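Local coordinates for major royal jelly protein 1 (Apis mellifera, PDB 5YYL) that serves as the most abundant protein of royal jelly, probably with a nutritional function in larval food, and binds 24-methylenecholesterol, at residues Ser228-Tyr233 and Ile293-Val298; Tyr266-Ala271 and Ser307-Ser312; Leu363-Ile368 and Ile373-Ile378. One frame throughout, in Å; residues are numbered along the deposited sequence.

Two contacts join blades of one beta-propeller, and the third lies at its periphery beside a bound sterol. Contacts 1 and 2 share a blade, with centres 13 Å apart: strand 295-298 lies at its outer edge, while strand 264-269 meets the blade that begins with strand 306-311. They touch where Thr230 OG1 lies 2.6 Å from Tyr267 OH, a probable hydrogen bond. Contact 3 sits about 25 Å from contact 2, centre to centre, yet Val310 CG1 still reaches Ile378 CD1 at 3.8 Å. Contact 1 is remote from contact 3, about 20 Å away between nearest atoms. Among the three, contact 3 holds the sterol.

Contact 1: Ser228-Tyr233 and Ile293-Val298; sequences SNTFDY and IHYEGV
Tyr295 is the residue through which strand 295-298 meets the turn at Ser228, Thr230 and Phe231, in a contact between neighbouring blades of the propeller. The turn follows strand 225-226, the last of one four-stranded blade, and strand 295-298 closes the next. Approaching the strand, Ile293 backs the ring from its own segment: its CG2 lies 3.5 Å above the plane of the Tyr295 ring, toward the rim. The carbonyl oxygen of His294 is hydrogen-bonded to Gln282 NE2, which ties the approach to helix 281-284.

At Tyr295, CG stands anti to the carbonyl carbon (chi1 -53°), and the ring reaches over to the turn. Its opposite face receives Ser228 and Thr230. Ser228 CB makes a CH-pi contact, 4.1 Å from the ring centroid, and Thr230 OG1 sits nearer the CB end, 4.0 Å from CG. Phe231 meets the phenol half obliquely: its CZ lies 3.5 Å from Tyr295 CE1, with the ring planes at 75° and the centroids 5.1 Å apart. The same Ser228 CB also covers one face of the Phe231 ring, so this methylene is wedged between two aromatics. Beyond Tyr295, Glu296 and Val298 turn to their own blade, with backbone hydrogen bonds to Tyr277 and Leu275.

No hydrogen bond spans the two segments. Ser228 OG and Thr230 OG1 are modelled 2.4 Å apart, doubtfully short for a hydrogen bond, and Thr230 OG1 is held by Tyr267 OH. Van der Waals and CH-pi contact therefore joins these two segments, while the Tyr267 bond and a backbone hydrogen bond between Phe231 and Ile253 add polar links between the blades.

Contact 2: Tyr266-Ala271 and Ser307-Ser312; sequences YYSPVA and SAKVVS
Two adjacent blades of a beta-propeller pack face to face here, with Tyr266 and Ser268 of one strand set against Val311 and Lys309 of another. Strand 266-269 belongs to the second strand of its blade, and 307-311 to the first strand of the following one. Their axes approach to 8.1 Å and run nearly antiparallel, at 170°, but no backbone hydrogen bonds pass between them: this is the distance of stacked sheets, and side chains do the joining. The nearest backbones are those of Tyr267 and Lys309, with their CA atoms 7.7 Å apart.

At one end the meeting is apolar. Val311 CG2, which stands anti to its carbonyl carbon, reaches CD2 of the Tyr266 ring at 4.1 Å, and the two side chains cross at about a right angle. The phenol oxygen of Tyr266 is hydrogen-bonded to Glu332, so the ring is anchored at its far end as well, and Leu317 of the second blade packs against both residues.

At the other end the contact is polar, although it is just as buried. Lys309 bends at chi3 (-94°) and carries its ammonium group to the Ser268 hydroxyl. Weak bonds to Gly255 O and Ser306 OG add oxygens around the charge, and Ser268 OG is itself hydrogen-bonded to Ser306 OG. The bond that crosses the seam runs from Lys309 NZ to Ser268 OG; its modelled length of 2.5 Å is doubtfully short, while Ser268 N, another donor, lies 3.4 Å from Lys309 NZ without bonding to it.

Contact 3: Leu363-Ile368 and Ile373-Ile378; sequences LPHVPI and INREYI. With 94R ((3beta,14beta,17alpha)-ergosta-5,24(28)-dien-3-ol), chain F.
His365 and Arg375 meet directly across the contact, while the bound sterol bridges Pro364 and Val366 of the loop to Ile373 of the strand. The sterol hydroxyl meets backbone groups: O1 donates a hydrogen bond to Pro364 O, although the modelled 2.3 Å is doubtfully short, and Val366 N gives it a weak bond of 3.5 Å. Val366 CG2 lies 3.8 Å from O1, and Ile373 CD1 rests against C3 and C4. Ile430 is the fourth pocket residue of this chain.

One shell out, His365 ND1 lies 3.2 Å above one face of the Arg375 guanidinium, toward the NH2 side. That position is away from where the N-H groups point, so no hydrogen bond forms; the two planes are 26° apart. A bend at chi3 (32°) brings the guanidinium beneath His365 ND1; Arg375 NH1 also bonds weakly to Ala362 O, with long, weak ion pairs to Asp370 and Glu361. Apolar side chains from two other protein chains of the assembly pack on Pro364, and one of them on Val366 as well.

Backbone groups thus meet the single hydroxyl and apolar side chains take the hydrocarbon, a division suited to a sterol.

Contact 1: Ser228-Tyr233 and Ile293-Val298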
loop_
_atom_site.group_PDB
_atom_site.type_symbol
_atom_site.label_atom_id
_atom_site.label_comp_id
_atom_site.label_asym_id
_atom_site.label_seq_id
_atom_site.Cartn_x
_atom_site.Cartn_y
_atom_site.Cartn_z
ATOM N N SER A 228 -33.198 -49.792 2.370
ATOM C CA SER A 228 -32.540 -50.428 3.495
ATOM C C SER A 228 -33.382 -50.219 4.744
ATOM O O SER A 228 -34.194 -49.291 4.812
ATOM C CB SER A 228 -31.150 -49.828 3.681
ATOM O OG SER A 228 -30.631 -50.090 4.961
ATOM N N ASN A 229 -33.188 -51.090 5.727
ATOM C CA ASN A 229 -33.798 -50.923 7.053
ATOM C C ASN A 229 -33.166 -49.731 7.792
ATOM O O ASN A 229 -33.801 -49.129 8.664
ATOM C CB ASN A 229 -33.705 -52.226 7.887
ATOM C CG ASN A 229 -32.275 -52.563 8.325
ATOM O OD1 ASN A 229 -31.365 -52.703 7.498
ATOM N ND2 ASN A 229 -32.079 -52.706 9.636
ATOM N N THR A 230 -31.919 -49.404 7.427
ATOM C CA THR A 230 -31.234 -48.196 7.883
ATOM C C THR A 230 -31.886 -46.908 7.366
ATOM O O THR A 230 -31.763 -45.872 8.014
ATOM C CB THR A 230 -29.734 -48.213 7.501
ATOM O OG1 THR A 230 -29.580 -48.193 6.080
ATOM C CG2 THR A 230 -29.040 -49.453 8.094
ATOM N N PHE A 231 -32.563 -46.980 6.217
ATOM C CA PHE A 231 -33.380 -45.862 5.686
ATOM C C PHE A 231 -34.779 -45.730 6.312
ATOM O O PHE A 231 -35.474 -44.738 6.043
ATOM C CB PHE A 231 -33.568 -45.970 4.161
ATOM C CG PHE A 231 -32.303 -46.044 3.368
ATOM C CD1 PHE A 231 -31.038 -45.869 3.929
ATOM C CD2 PHE A 231 -32.398 -46.274 2.014
ATOM C CE1 PHE A 231 -29.897 -45.965 3.144
ATOM C CE2 PHE A 231 -31.267 -46.370 1.224
ATOM C CZ PHE A 231 -30.011 -46.217 1.786
ATOM N N ASP A 232 -35.207 -46.711 7.102
ATOM C CA ASP A 232 -36.577 -46.741 7.624
ATOM C C ASP A 232 -36.678 -45.985 8.938
ATOM O O ASP A 232 -35.706 -45.911 9.694
ATOM C CB ASP A 232 -37.066 -48.182 7.834
ATOM C CG ASP A 232 -37.228 -48.959 6.532
ATOM O OD1 ASP A 232 -37.207 -50.218 6.617
ATOM O OD2 ASP A 232 -37.397 -48.337 5.448
ATOM N N TYR A 233 -37.871 -45.444 9.208
ATOM C CA TYR A 233 -38.126 -44.709 10.443
ATOM C C TYR A 233 -38.293 -45.688 11.600
ATOM O O TYR A 233 -38.770 -46.805 11.401
ATOM C CB TYR A 233 -39.352 -43.786 10.305
ATOM C CG TYR A 233 -40.705 -44.354 10.693
ATOM C CD1 TYR A 233 -41.199 -44.197 11.986
ATOM C CD2 TYR A 233 -41.505 -45.018 9.765
ATOM C CE1 TYR A 233 -42.438 -44.702 12.355
ATOM C CE2 TYR A 233 -42.759 -45.521 10.119
ATOM C CZ TYR A 233 -43.215 -45.360 11.424
ATOM O OH TYR A 233 -44.440 -45.839 11.824
ATOM N N ILE A 293 -25.645 -53.784 -1.588
ATOM C CA ILE A 293 -24.967 -52.590 -1.047
ATOM C C ILE A 293 -24.764 -52.751 0.464
ATOM O O ILE A 293 -25.637 -53.266 1.179
ATOM C CB ILE A 293 -25.788 -51.313 -1.290
ATOM C CG1 ILE A 293 -25.939 -51.028 -2.791
ATOM C CG2 ILE A 293 -25.180 -50.107 -0.576
ATOM C CD1 ILE A 293 -24.692 -50.529 -3.494
ATOM N N HIS A 294 -23.615 -52.267 0.930
ATOM C CA HIS A 294 -23.160 -52.426 2.306
ATOM C C HIS A 294 -23.279 -51.117 3.112
ATOM O O HIS A 294 -22.618 -50.126 2.793
ATOM C CB HIS A 294 -21.699 -52.881 2.274
ATOM C CG HIS A 294 -21.163 -53.309 3.603
ATOM N ND1 HIS A 294 -20.183 -52.605 4.270
ATOM C CD2 HIS A 294 -21.469 -54.373 4.387
ATOM C CE1 HIS A 294 -19.916 -53.207 5.417
ATOM N NE2 HIS A 294 -20.679 -54.286 5.510
ATOM N N TYR A 295 -24.100 -51.132 4.159
ATOM C CA TYR A 295 -24.293 -49.968 5.023
ATOM C C TYR A 295 -23.608 -50.175 6.372
ATOM O O TYR A 295 -23.677 -51.256 6.960
ATOM C CB TYR A 295 -25.794 -49.684 5.195
ATOM C CG TYR A 295 -26.554 -49.560 3.866
ATOM C CD1 TYR A 295 -26.544 -48.369 3.127
ATOM C CD2 TYR A 295 -27.267 -50.635 3.355
ATOM C CE1 TYR A 295 -27.216 -48.259 1.923
ATOM C CE2 TYR A 295 -27.947 -50.536 2.150
ATOM C CZ TYR A 295 -27.922 -49.346 1.435
ATOM O OH TYR A 295 -28.620 -49.283 0.237
ATOM N N GLU A 296 -22.965 -49.121 6.876
ATOM C CA GLU A 296 -22.151 -49.188 8.094
ATOM C C GLU A 296 -22.754 -48.276 9.166
ATOM O O GLU A 296 -23.848 -47.750 8.971
ATOM C CB GLU A 296 -20.705 -48.808 7.762
ATOM C CG GLU A 296 -20.039 -49.771 6.776
ATOM C CD GLU A 296 -18.642 -49.333 6.318
ATOM O OE1 GLU A 296 -17.708 -49.316 7.159
ATOM O OE2 GLU A 296 -18.476 -49.025 5.110
ATOM N N GLY A 297 -22.093 -48.157 10.314
ATOM C CA GLY A 297 -22.492 -47.211 11.369
ATOM C C GLY A 297 -23.161 -47.850 12.569
ATOM O O GLY A 297 -23.760 -48.909 12.462
ATOM N N VAL A 298 -23.060 -47.195 13.718
ATOM C CA VAL A 298 -23.657 -47.682 14.960
ATOM C C VAL A 298 -25.144 -47.328 14.990
ATOM O O VAL A 298 -25.563 -46.331 14.403
ATOM C CB VAL A 298 -22.973 -47.045 16.187
ATOM C CG1 VAL A 298 -23.500 -47.660 17.467
ATOM C CG2 VAL A 298 -21.451 -47.176 16.109
#

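Contact 2: Tyr266-Ala271 and Ser307-Ser312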
loop_
_atom_site.group_PDB
_atom_site.type_symbol
_atom_site.label_atom_id
_atom_site.label_comp_id
_atom_site.label_asym_id
_atom_site.label_seq_id
_atom_site.Cartn_x
_atom_site.Cartn_y
_atom_site.Cartn_z
ATOM N N TYR A 266 -22.778 -40.028 5.245
ATOM C CA TYR A 266 -23.427 -40.203 6.554
ATOM C C TYR A 266 -24.883 -39.794 6.461
ATOM O O TYR A 266 -25.212 -38.903 5.689
ATOM C CB TYR A 266 -22.726 -39.392 7.639
ATOM C CG TYR A 266 -21.309 -39.837 7.882
ATOM C CD1 TYR A 266 -21.020 -40.860 8.781
ATOM C CD2 TYR A 266 -20.262 -39.234 7.215
ATOM C CE1 TYR A 266 -19.715 -41.282 8.995
ATOM C CE2 TYR A 266 -18.960 -39.626 7.427
ATOM C CZ TYR A 266 -18.685 -40.646 8.313
ATOM O OH TYR A 266 -17.383 -41.037 8.502
ATOM N N TYR A 267 -25.735 -40.451 7.239
ATOM C CA TYR A 267 -27.168 -40.186 7.258
ATOM C C TYR A 267 -27.800 -40.811 8.493
ATOM O O TYR A 267 -27.116 -41.492 9.250
ATOM C CB TYR A 267 -27.848 -40.748 6.008
ATOM C CG TYR A 267 -27.818 -42.256 5.923
ATOM C CD1 TYR A 267 -28.894 -43.023 6.362
ATOM C CD2 TYR A 267 -26.702 -42.924 5.404
ATOM C CE1 TYR A 267 -28.857 -44.409 6.276
ATOM C CE2 TYR A 267 -26.654 -44.305 5.315
ATOM C CZ TYR A 267 -27.728 -45.041 5.745
ATOM O OH TYR A 267 -27.686 -46.414 5.656
ATOM N N SER A 268 -29.095 -40.581 8.678
ATOM C CA SER A 268 -29.879 -41.305 9.668
ATOM C C SER A 268 -31.352 -41.068 9.436
ATOM O O SER A 268 -31.725 -40.040 8.896
ATOM C CB SER A 268 -29.518 -40.859 11.074
ATOM O OG SER A 268 -29.688 -39.469 11.237
ATOM N N PRO A 269 -32.209 -42.024 9.809
ATOM C CA PRO A 269 -33.636 -41.676 9.756
ATOM C C PRO A 269 -33.953 -40.583 10.792
ATOM O O PRO A 269 -33.299 -40.543 11.853
ATOM C CB PRO A 269 -34.356 -42.998 10.076
ATOM C CG PRO A 269 -33.315 -44.067 10.101
ATOM C CD PRO A 269 -31.980 -43.416 10.251
ATOM N N VAL A 270 -34.907 -39.704 10.467
ATOM C CA VAL A 270 -35.293 -38.578 11.337
ATOM C C VAL A 270 -35.773 -39.099 12.685
ATOM O O VAL A 270 -35.324 -38.640 13.727
ATOM C CB VAL A 270 -36.411 -37.707 10.701
ATOM C CG1 VAL A 270 -36.984 -36.684 11.685
ATOM C CG2 VAL A 270 -35.898 -37.001 9.448
ATOM N N ALA A 271 -36.677 -40.066 12.647
ATOM C CA ALA A 271 -37.063 -40.769 13.848
ATOM C C ALA A 271 -36.054 -41.893 14.068
ATOM O O ALA A 271 -36.285 -43.052 13.732
ATOM C CB ALA A 271 -38.471 -41.307 13.718
ATOM N N SER A 307 -30.380 -34.017 13.543
ATOM C CA SER A 307 -31.047 -33.205 12.517
ATOM C C SER A 307 -30.091 -33.132 11.315
ATOM O O SER A 307 -29.580 -34.170 10.892
ATOM C CB SER A 307 -31.404 -31.826 13.086
ATOM O OG SER A 307 -30.239 -31.139 13.460
ATOM N N ALA A 308 -29.824 -31.948 10.767
ATOM C CA ALA A 308 -28.908 -31.825 9.637
ATOM C C ALA A 308 -27.473 -32.182 10.009
ATOM O O ALA A 308 -27.110 -32.239 11.185
ATOM C CB ALA A 308 -28.953 -30.416 9.084
ATOM N N LYS A 309 -26.665 -32.408 8.983
ATOM C CA LYS A 309 -25.313 -32.924 9.160
ATOM C C LYS A 309 -24.355 -32.280 8.158
ATOM O O LYS A 309 -24.748 -31.936 7.058
ATOM C CB LYS A 309 -25.321 -34.450 8.980
ATOM C CG LYS A 309 -25.341 -35.255 10.270
ATOM C CD LYS A 309 -25.983 -36.642 10.160
ATOM C CE LYS A 309 -27.443 -36.548 10.548
ATOM N NZ LYS A 309 -28.279 -37.719 10.218
ATOM N N VAL A 310 -23.093 -32.162 8.529
ATOM C CA VAL A 310 -22.069 -31.689 7.615
ATOM C C VAL A 310 -20.704 -32.234 8.032
ATOM O O VAL A 310 -20.466 -32.453 9.208
ATOM C CB VAL A 310 -22.078 -30.133 7.547
ATOM C CG1 VAL A 310 -21.688 -29.499 8.881
ATOM C CG2 VAL A 310 -21.193 -29.607 6.423
ATOM N N VAL A 311 -19.824 -32.459 7.062
ATOM C CA VAL A 311 -18.462 -32.910 7.305
ATOM C C VAL A 311 -17.462 -31.911 6.750
ATOM O O VAL A 311 -17.594 -31.451 5.629
ATOM C CB VAL A 311 -18.167 -34.271 6.650
ATOM C CG1 VAL A 311 -16.894 -34.859 7.240
ATOM C CG2 VAL A 311 -19.335 -35.258 6.835
ATOM N N SER A 312 -16.444 -31.590 7.541
ATOM C CA SER A 312 -15.349 -30.716 7.109
ATOM C C SER A 312 -14.461 -31.472 6.136
ATOM O O SER A 312 -14.431 -32.704 6.157
ATOM C CB SER A 312 -14.531 -30.274 8.319
ATOM O OG SER A 312 -14.074 -31.399 9.060
#

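Contact 3: Leu363-Ile368 and Ile373-Ile378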
loop_
_atom_site.group_PDB
_atom_site.type_symbol
_atom_site.label_atom_id
_atom_site.label_comp_id
_atom_site.label_asym_id
_atom_site.label_seq_id
_atom_site.Cartn_x
_atom_site.Cartn_y
_atom_site.Cartn_z
ATOM N N LEU A 363 -11.320 -17.673 1.641
ATOM C CA LEU A 363 -10.776 -17.385 0.307
ATOM C C LEU A 363 -10.074 -16.028 0.336
ATOM O O LEU A 363 -10.305 -15.248 1.259
ATOM C CB LEU A 363 -11.910 -17.357 -0.736
ATOM C CG LEU A 363 -12.561 -18.684 -1.185
ATOM C CD1 LEU A 363 -13.871 -18.419 -1.910
ATOM C CD2 LEU A 363 -11.600 -19.460 -2.075
ATOM N N PRO A 364 -9.215 -15.716 -0.640
ATOM C CA PRO A 364 -8.746 -16.630 -1.690
ATOM C C PRO A 364 -7.849 -17.737 -1.157
ATOM O O PRO A 364 -7.358 -17.650 -0.050
ATOM C CB PRO A 364 -7.932 -15.710 -2.596
ATOM C CG PRO A 364 -7.375 -14.679 -1.665
ATOM C CD PRO A 364 -8.363 -14.518 -0.538
ATOM N N HIS A 365 -7.673 -18.778 -1.949
ATOM C CA HIS A 365 -6.882 -19.926 -1.551
ATOM C C HIS A 365 -5.451 -19.771 -2.028
ATOM O O HIS A 365 -5.167 -19.961 -3.210
ATOM C CB HIS A 365 -7.498 -21.200 -2.114
ATOM C CG HIS A 365 -6.689 -22.424 -1.843
ATOM N ND1 HIS A 365 -6.027 -22.621 -0.649
ATOM C CD2 HIS A 365 -6.414 -23.503 -2.618
ATOM C CE1 HIS A 365 -5.398 -23.782 -0.692
ATOM N NE2 HIS A 365 -5.608 -24.331 -1.878
ATOM N N VAL A 366 -4.559 -19.433 -1.105
ATOM C CA VAL A 366 -3.141 -19.234 -1.400
ATOM C C VAL A 366 -2.410 -20.297 -0.613
ATOM O O VAL A 366 -2.207 -20.137 0.577
ATOM C CB VAL A 366 -2.679 -17.842 -0.961
ATOM C CG1 VAL A 366 -1.267 -17.576 -1.457
ATOM C CG2 VAL A 366 -3.655 -16.787 -1.470
ATOM N N PRO A 367 -2.052 -21.418 -1.268
ATOM C CA PRO A 367 -1.634 -22.614 -0.490
ATOM C C PRO A 367 -0.393 -22.463 0.381
ATOM O O PRO A 367 -0.324 -23.097 1.428
ATOM C CB PRO A 367 -1.441 -23.703 -1.555
ATOM C CG PRO A 367 -2.254 -23.244 -2.713
ATOM C CD PRO A 367 -2.167 -21.735 -2.706
ATOM N N ILE A 368 0.542 -21.607 -0.031
ATOM C CA ILE A 368 1.771 -21.295 0.732
ATOM C C ILE A 368 1.474 -20.782 2.150
ATOM O O ILE A 368 2.239 -21.050 3.076
ATOM C CB ILE A 368 2.638 -20.220 0.019
ATOM C CG1 ILE A 368 2.777 -20.514 -1.484
ATOM C CG2 ILE A 368 4.042 -20.156 0.610
ATOM N N ILE A 373 -3.408 -20.242 8.753
ATOM C CA ILE A 373 -4.847 -19.970 8.717
ATOM C C ILE A 373 -5.671 -21.209 8.998
ATOM O O ILE A 373 -5.519 -22.225 8.314
ATOM C CB ILE A 373 -5.280 -19.415 7.338
ATOM C CG1 ILE A 373 -4.304 -18.318 6.909
ATOM C CG2 ILE A 373 -6.706 -18.866 7.412
ATOM C CD1 ILE A 373 -4.739 -17.449 5.791
ATOM N N ASN A 374 -6.555 -21.103 9.990
ATOM C CA ASN A 374 -7.639 -22.063 10.155
ATOM C C ASN A 374 -8.725 -21.659 9.195
ATOM O O ASN A 374 -9.516 -20.775 9.512
ATOM C CB ASN A 374 -8.165 -22.050 11.586
ATOM C CG ASN A 374 -7.193 -22.652 12.562
ATOM O OD1 ASN A 374 -6.451 -23.572 12.224
ATOM N ND2 ASN A 374 -7.182 -22.138 13.775
ATOM N N ARG A 375 -8.740 -22.289 8.019
ATOM C CA ARG A 375 -9.515 -21.775 6.875
ATOM C C ARG A 375 -11.009 -22.104 6.938
ATOM O O ARG A 375 -11.818 -21.324 6.444
ATOM C CB ARG A 375 -8.928 -22.264 5.547
ATOM C CG ARG A 375 -7.536 -21.693 5.274
ATOM C CD ARG A 375 -6.724 -22.391 4.155
ATOM N NE ARG A 375 -7.452 -22.983 3.007
ATOM C CZ ARG A 375 -8.085 -22.307 2.046
ATOM N NH1 ARG A 375 -8.130 -20.975 2.087
ATOM N NH2 ARG A 375 -8.689 -22.956 1.052
ATOM N N GLU A 376 -11.364 -23.231 7.544
ATOM C CA GLU A 376 -12.729 -23.760 7.486
ATOM C C GLU A 376 -13.634 -23.128 8.523
ATOM O O GLU A 376 -13.248 -22.994 9.682
ATOM C CB GLU A 376 -12.752 -25.270 7.721
ATOM C CG GLU A 376 -12.433 -26.094 6.490
ATOM C CD GLU A 376 -12.458 -27.591 6.785
ATOM O OE1 GLU A 376 -13.131 -28.319 5.980
ATOM O OE2 GLU A 376 -11.828 -28.030 7.804
ATOM N N TYR A 377 -14.844 -22.772 8.092
ATOM C CA TYR A 377 -15.897 -22.258 8.967
ATOM C C TYR A 377 -17.242 -22.867 8.621
ATOM O O TYR A 377 -17.475 -23.287 7.484
ATOM C CB TYR A 377 -15.986 -20.726 8.883
ATOM C CG TYR A 377 -16.282 -20.146 7.519
ATOM C CD1 TYR A 377 -15.270 -19.929 6.588
ATOM C CD2 TYR A 377 -17.579 -19.766 7.170
ATOM C CE1 TYR A 377 -15.555 -19.380 5.344
ATOM C CE2 TYR A 377 -17.871 -19.200 5.922
ATOM C CZ TYR A 377 -16.868 -19.019 5.015
ATOM O OH TYR A 377 -17.158 -18.484 3.779
ATOM N N ILE A 378 -18.134 -22.866 9.609
ATOM C CA ILE A 378 -19.427 -23.527 9.494
ATOM C C ILE A 378 -20.557 -22.505 9.513
ATOM O O ILE A 378 -20.503 -21.563 10.290
ATOM C CB ILE A 378 -19.612 -24.558 10.631
ATOM C CG1 ILE A 378 -20.741 -25.528 10.317
ATOM C CG2 ILE A 378 -19.863 -23.885 11.990
ATOM C CD1 ILE A 378 -20.819 -26.661 11.311
HETATM C C1 94R F . -4.526 -14.416 3.232
HETATM O O1 94R F . -5.751 -17.645 1.642
HETATM C C2 94R F . -4.774 -15.424 2.105
HETATM C C3 94R F . -5.452 -16.671 2.649
HETATM C C4 94R F . -6.759 -16.319 3.353
HETATM C C5 94R F . -6.654 -15.112 4.252
HETATM C C10 94R F . -5.828 -13.920 3.850
HETATM C C19 94R F . -6.633 -13.152 2.801
HETATM C C9 94R F . -5.516 -13.078 5.092
HETATM C C11 94R F . -4.746 -11.781 4.795
HETATM C C12 94R F . -4.473 -10.887 6.016
HETATM C C13 94R F . -5.785 -10.562 6.725
HETATM C C18 94R F . -6.664 -9.662 5.850
HETATM C C17 94R F . -5.660 -9.980 8.137
HETATM C C20 94R F . -5.393 -8.485 8.308
HETATM C C22 94R F . -5.155 -8.189 9.783
HETATM C C23 94R F . -5.630 -6.800 10.170
HETATM C C24 94R F . -5.408 -6.473 11.642
HETATM C C28 94R F . -5.234 -7.366 12.618
HETATM C C25 94R F . -5.440 -5.024 12.006
HETATM C C27 94R F . -4.234 -4.660 12.881
HETATM C C26 94R F . -6.782 -4.715 12.666
HETATM C C21 94R F . -4.184 -8.012 7.514
HETATM C C16 94R F . -6.972 -10.390 8.819
HETATM C C15 94R F . -7.543 -11.555 8.022
HETATM C C14 94R F . -6.414 -11.902 7.073
HETATM C C8 94R F . -6.772 -12.782 5.898
HETATM C C7 94R F . -7.389 -14.065 6.406
HETATM C C6 94R F . -7.360 -15.165 5.386
#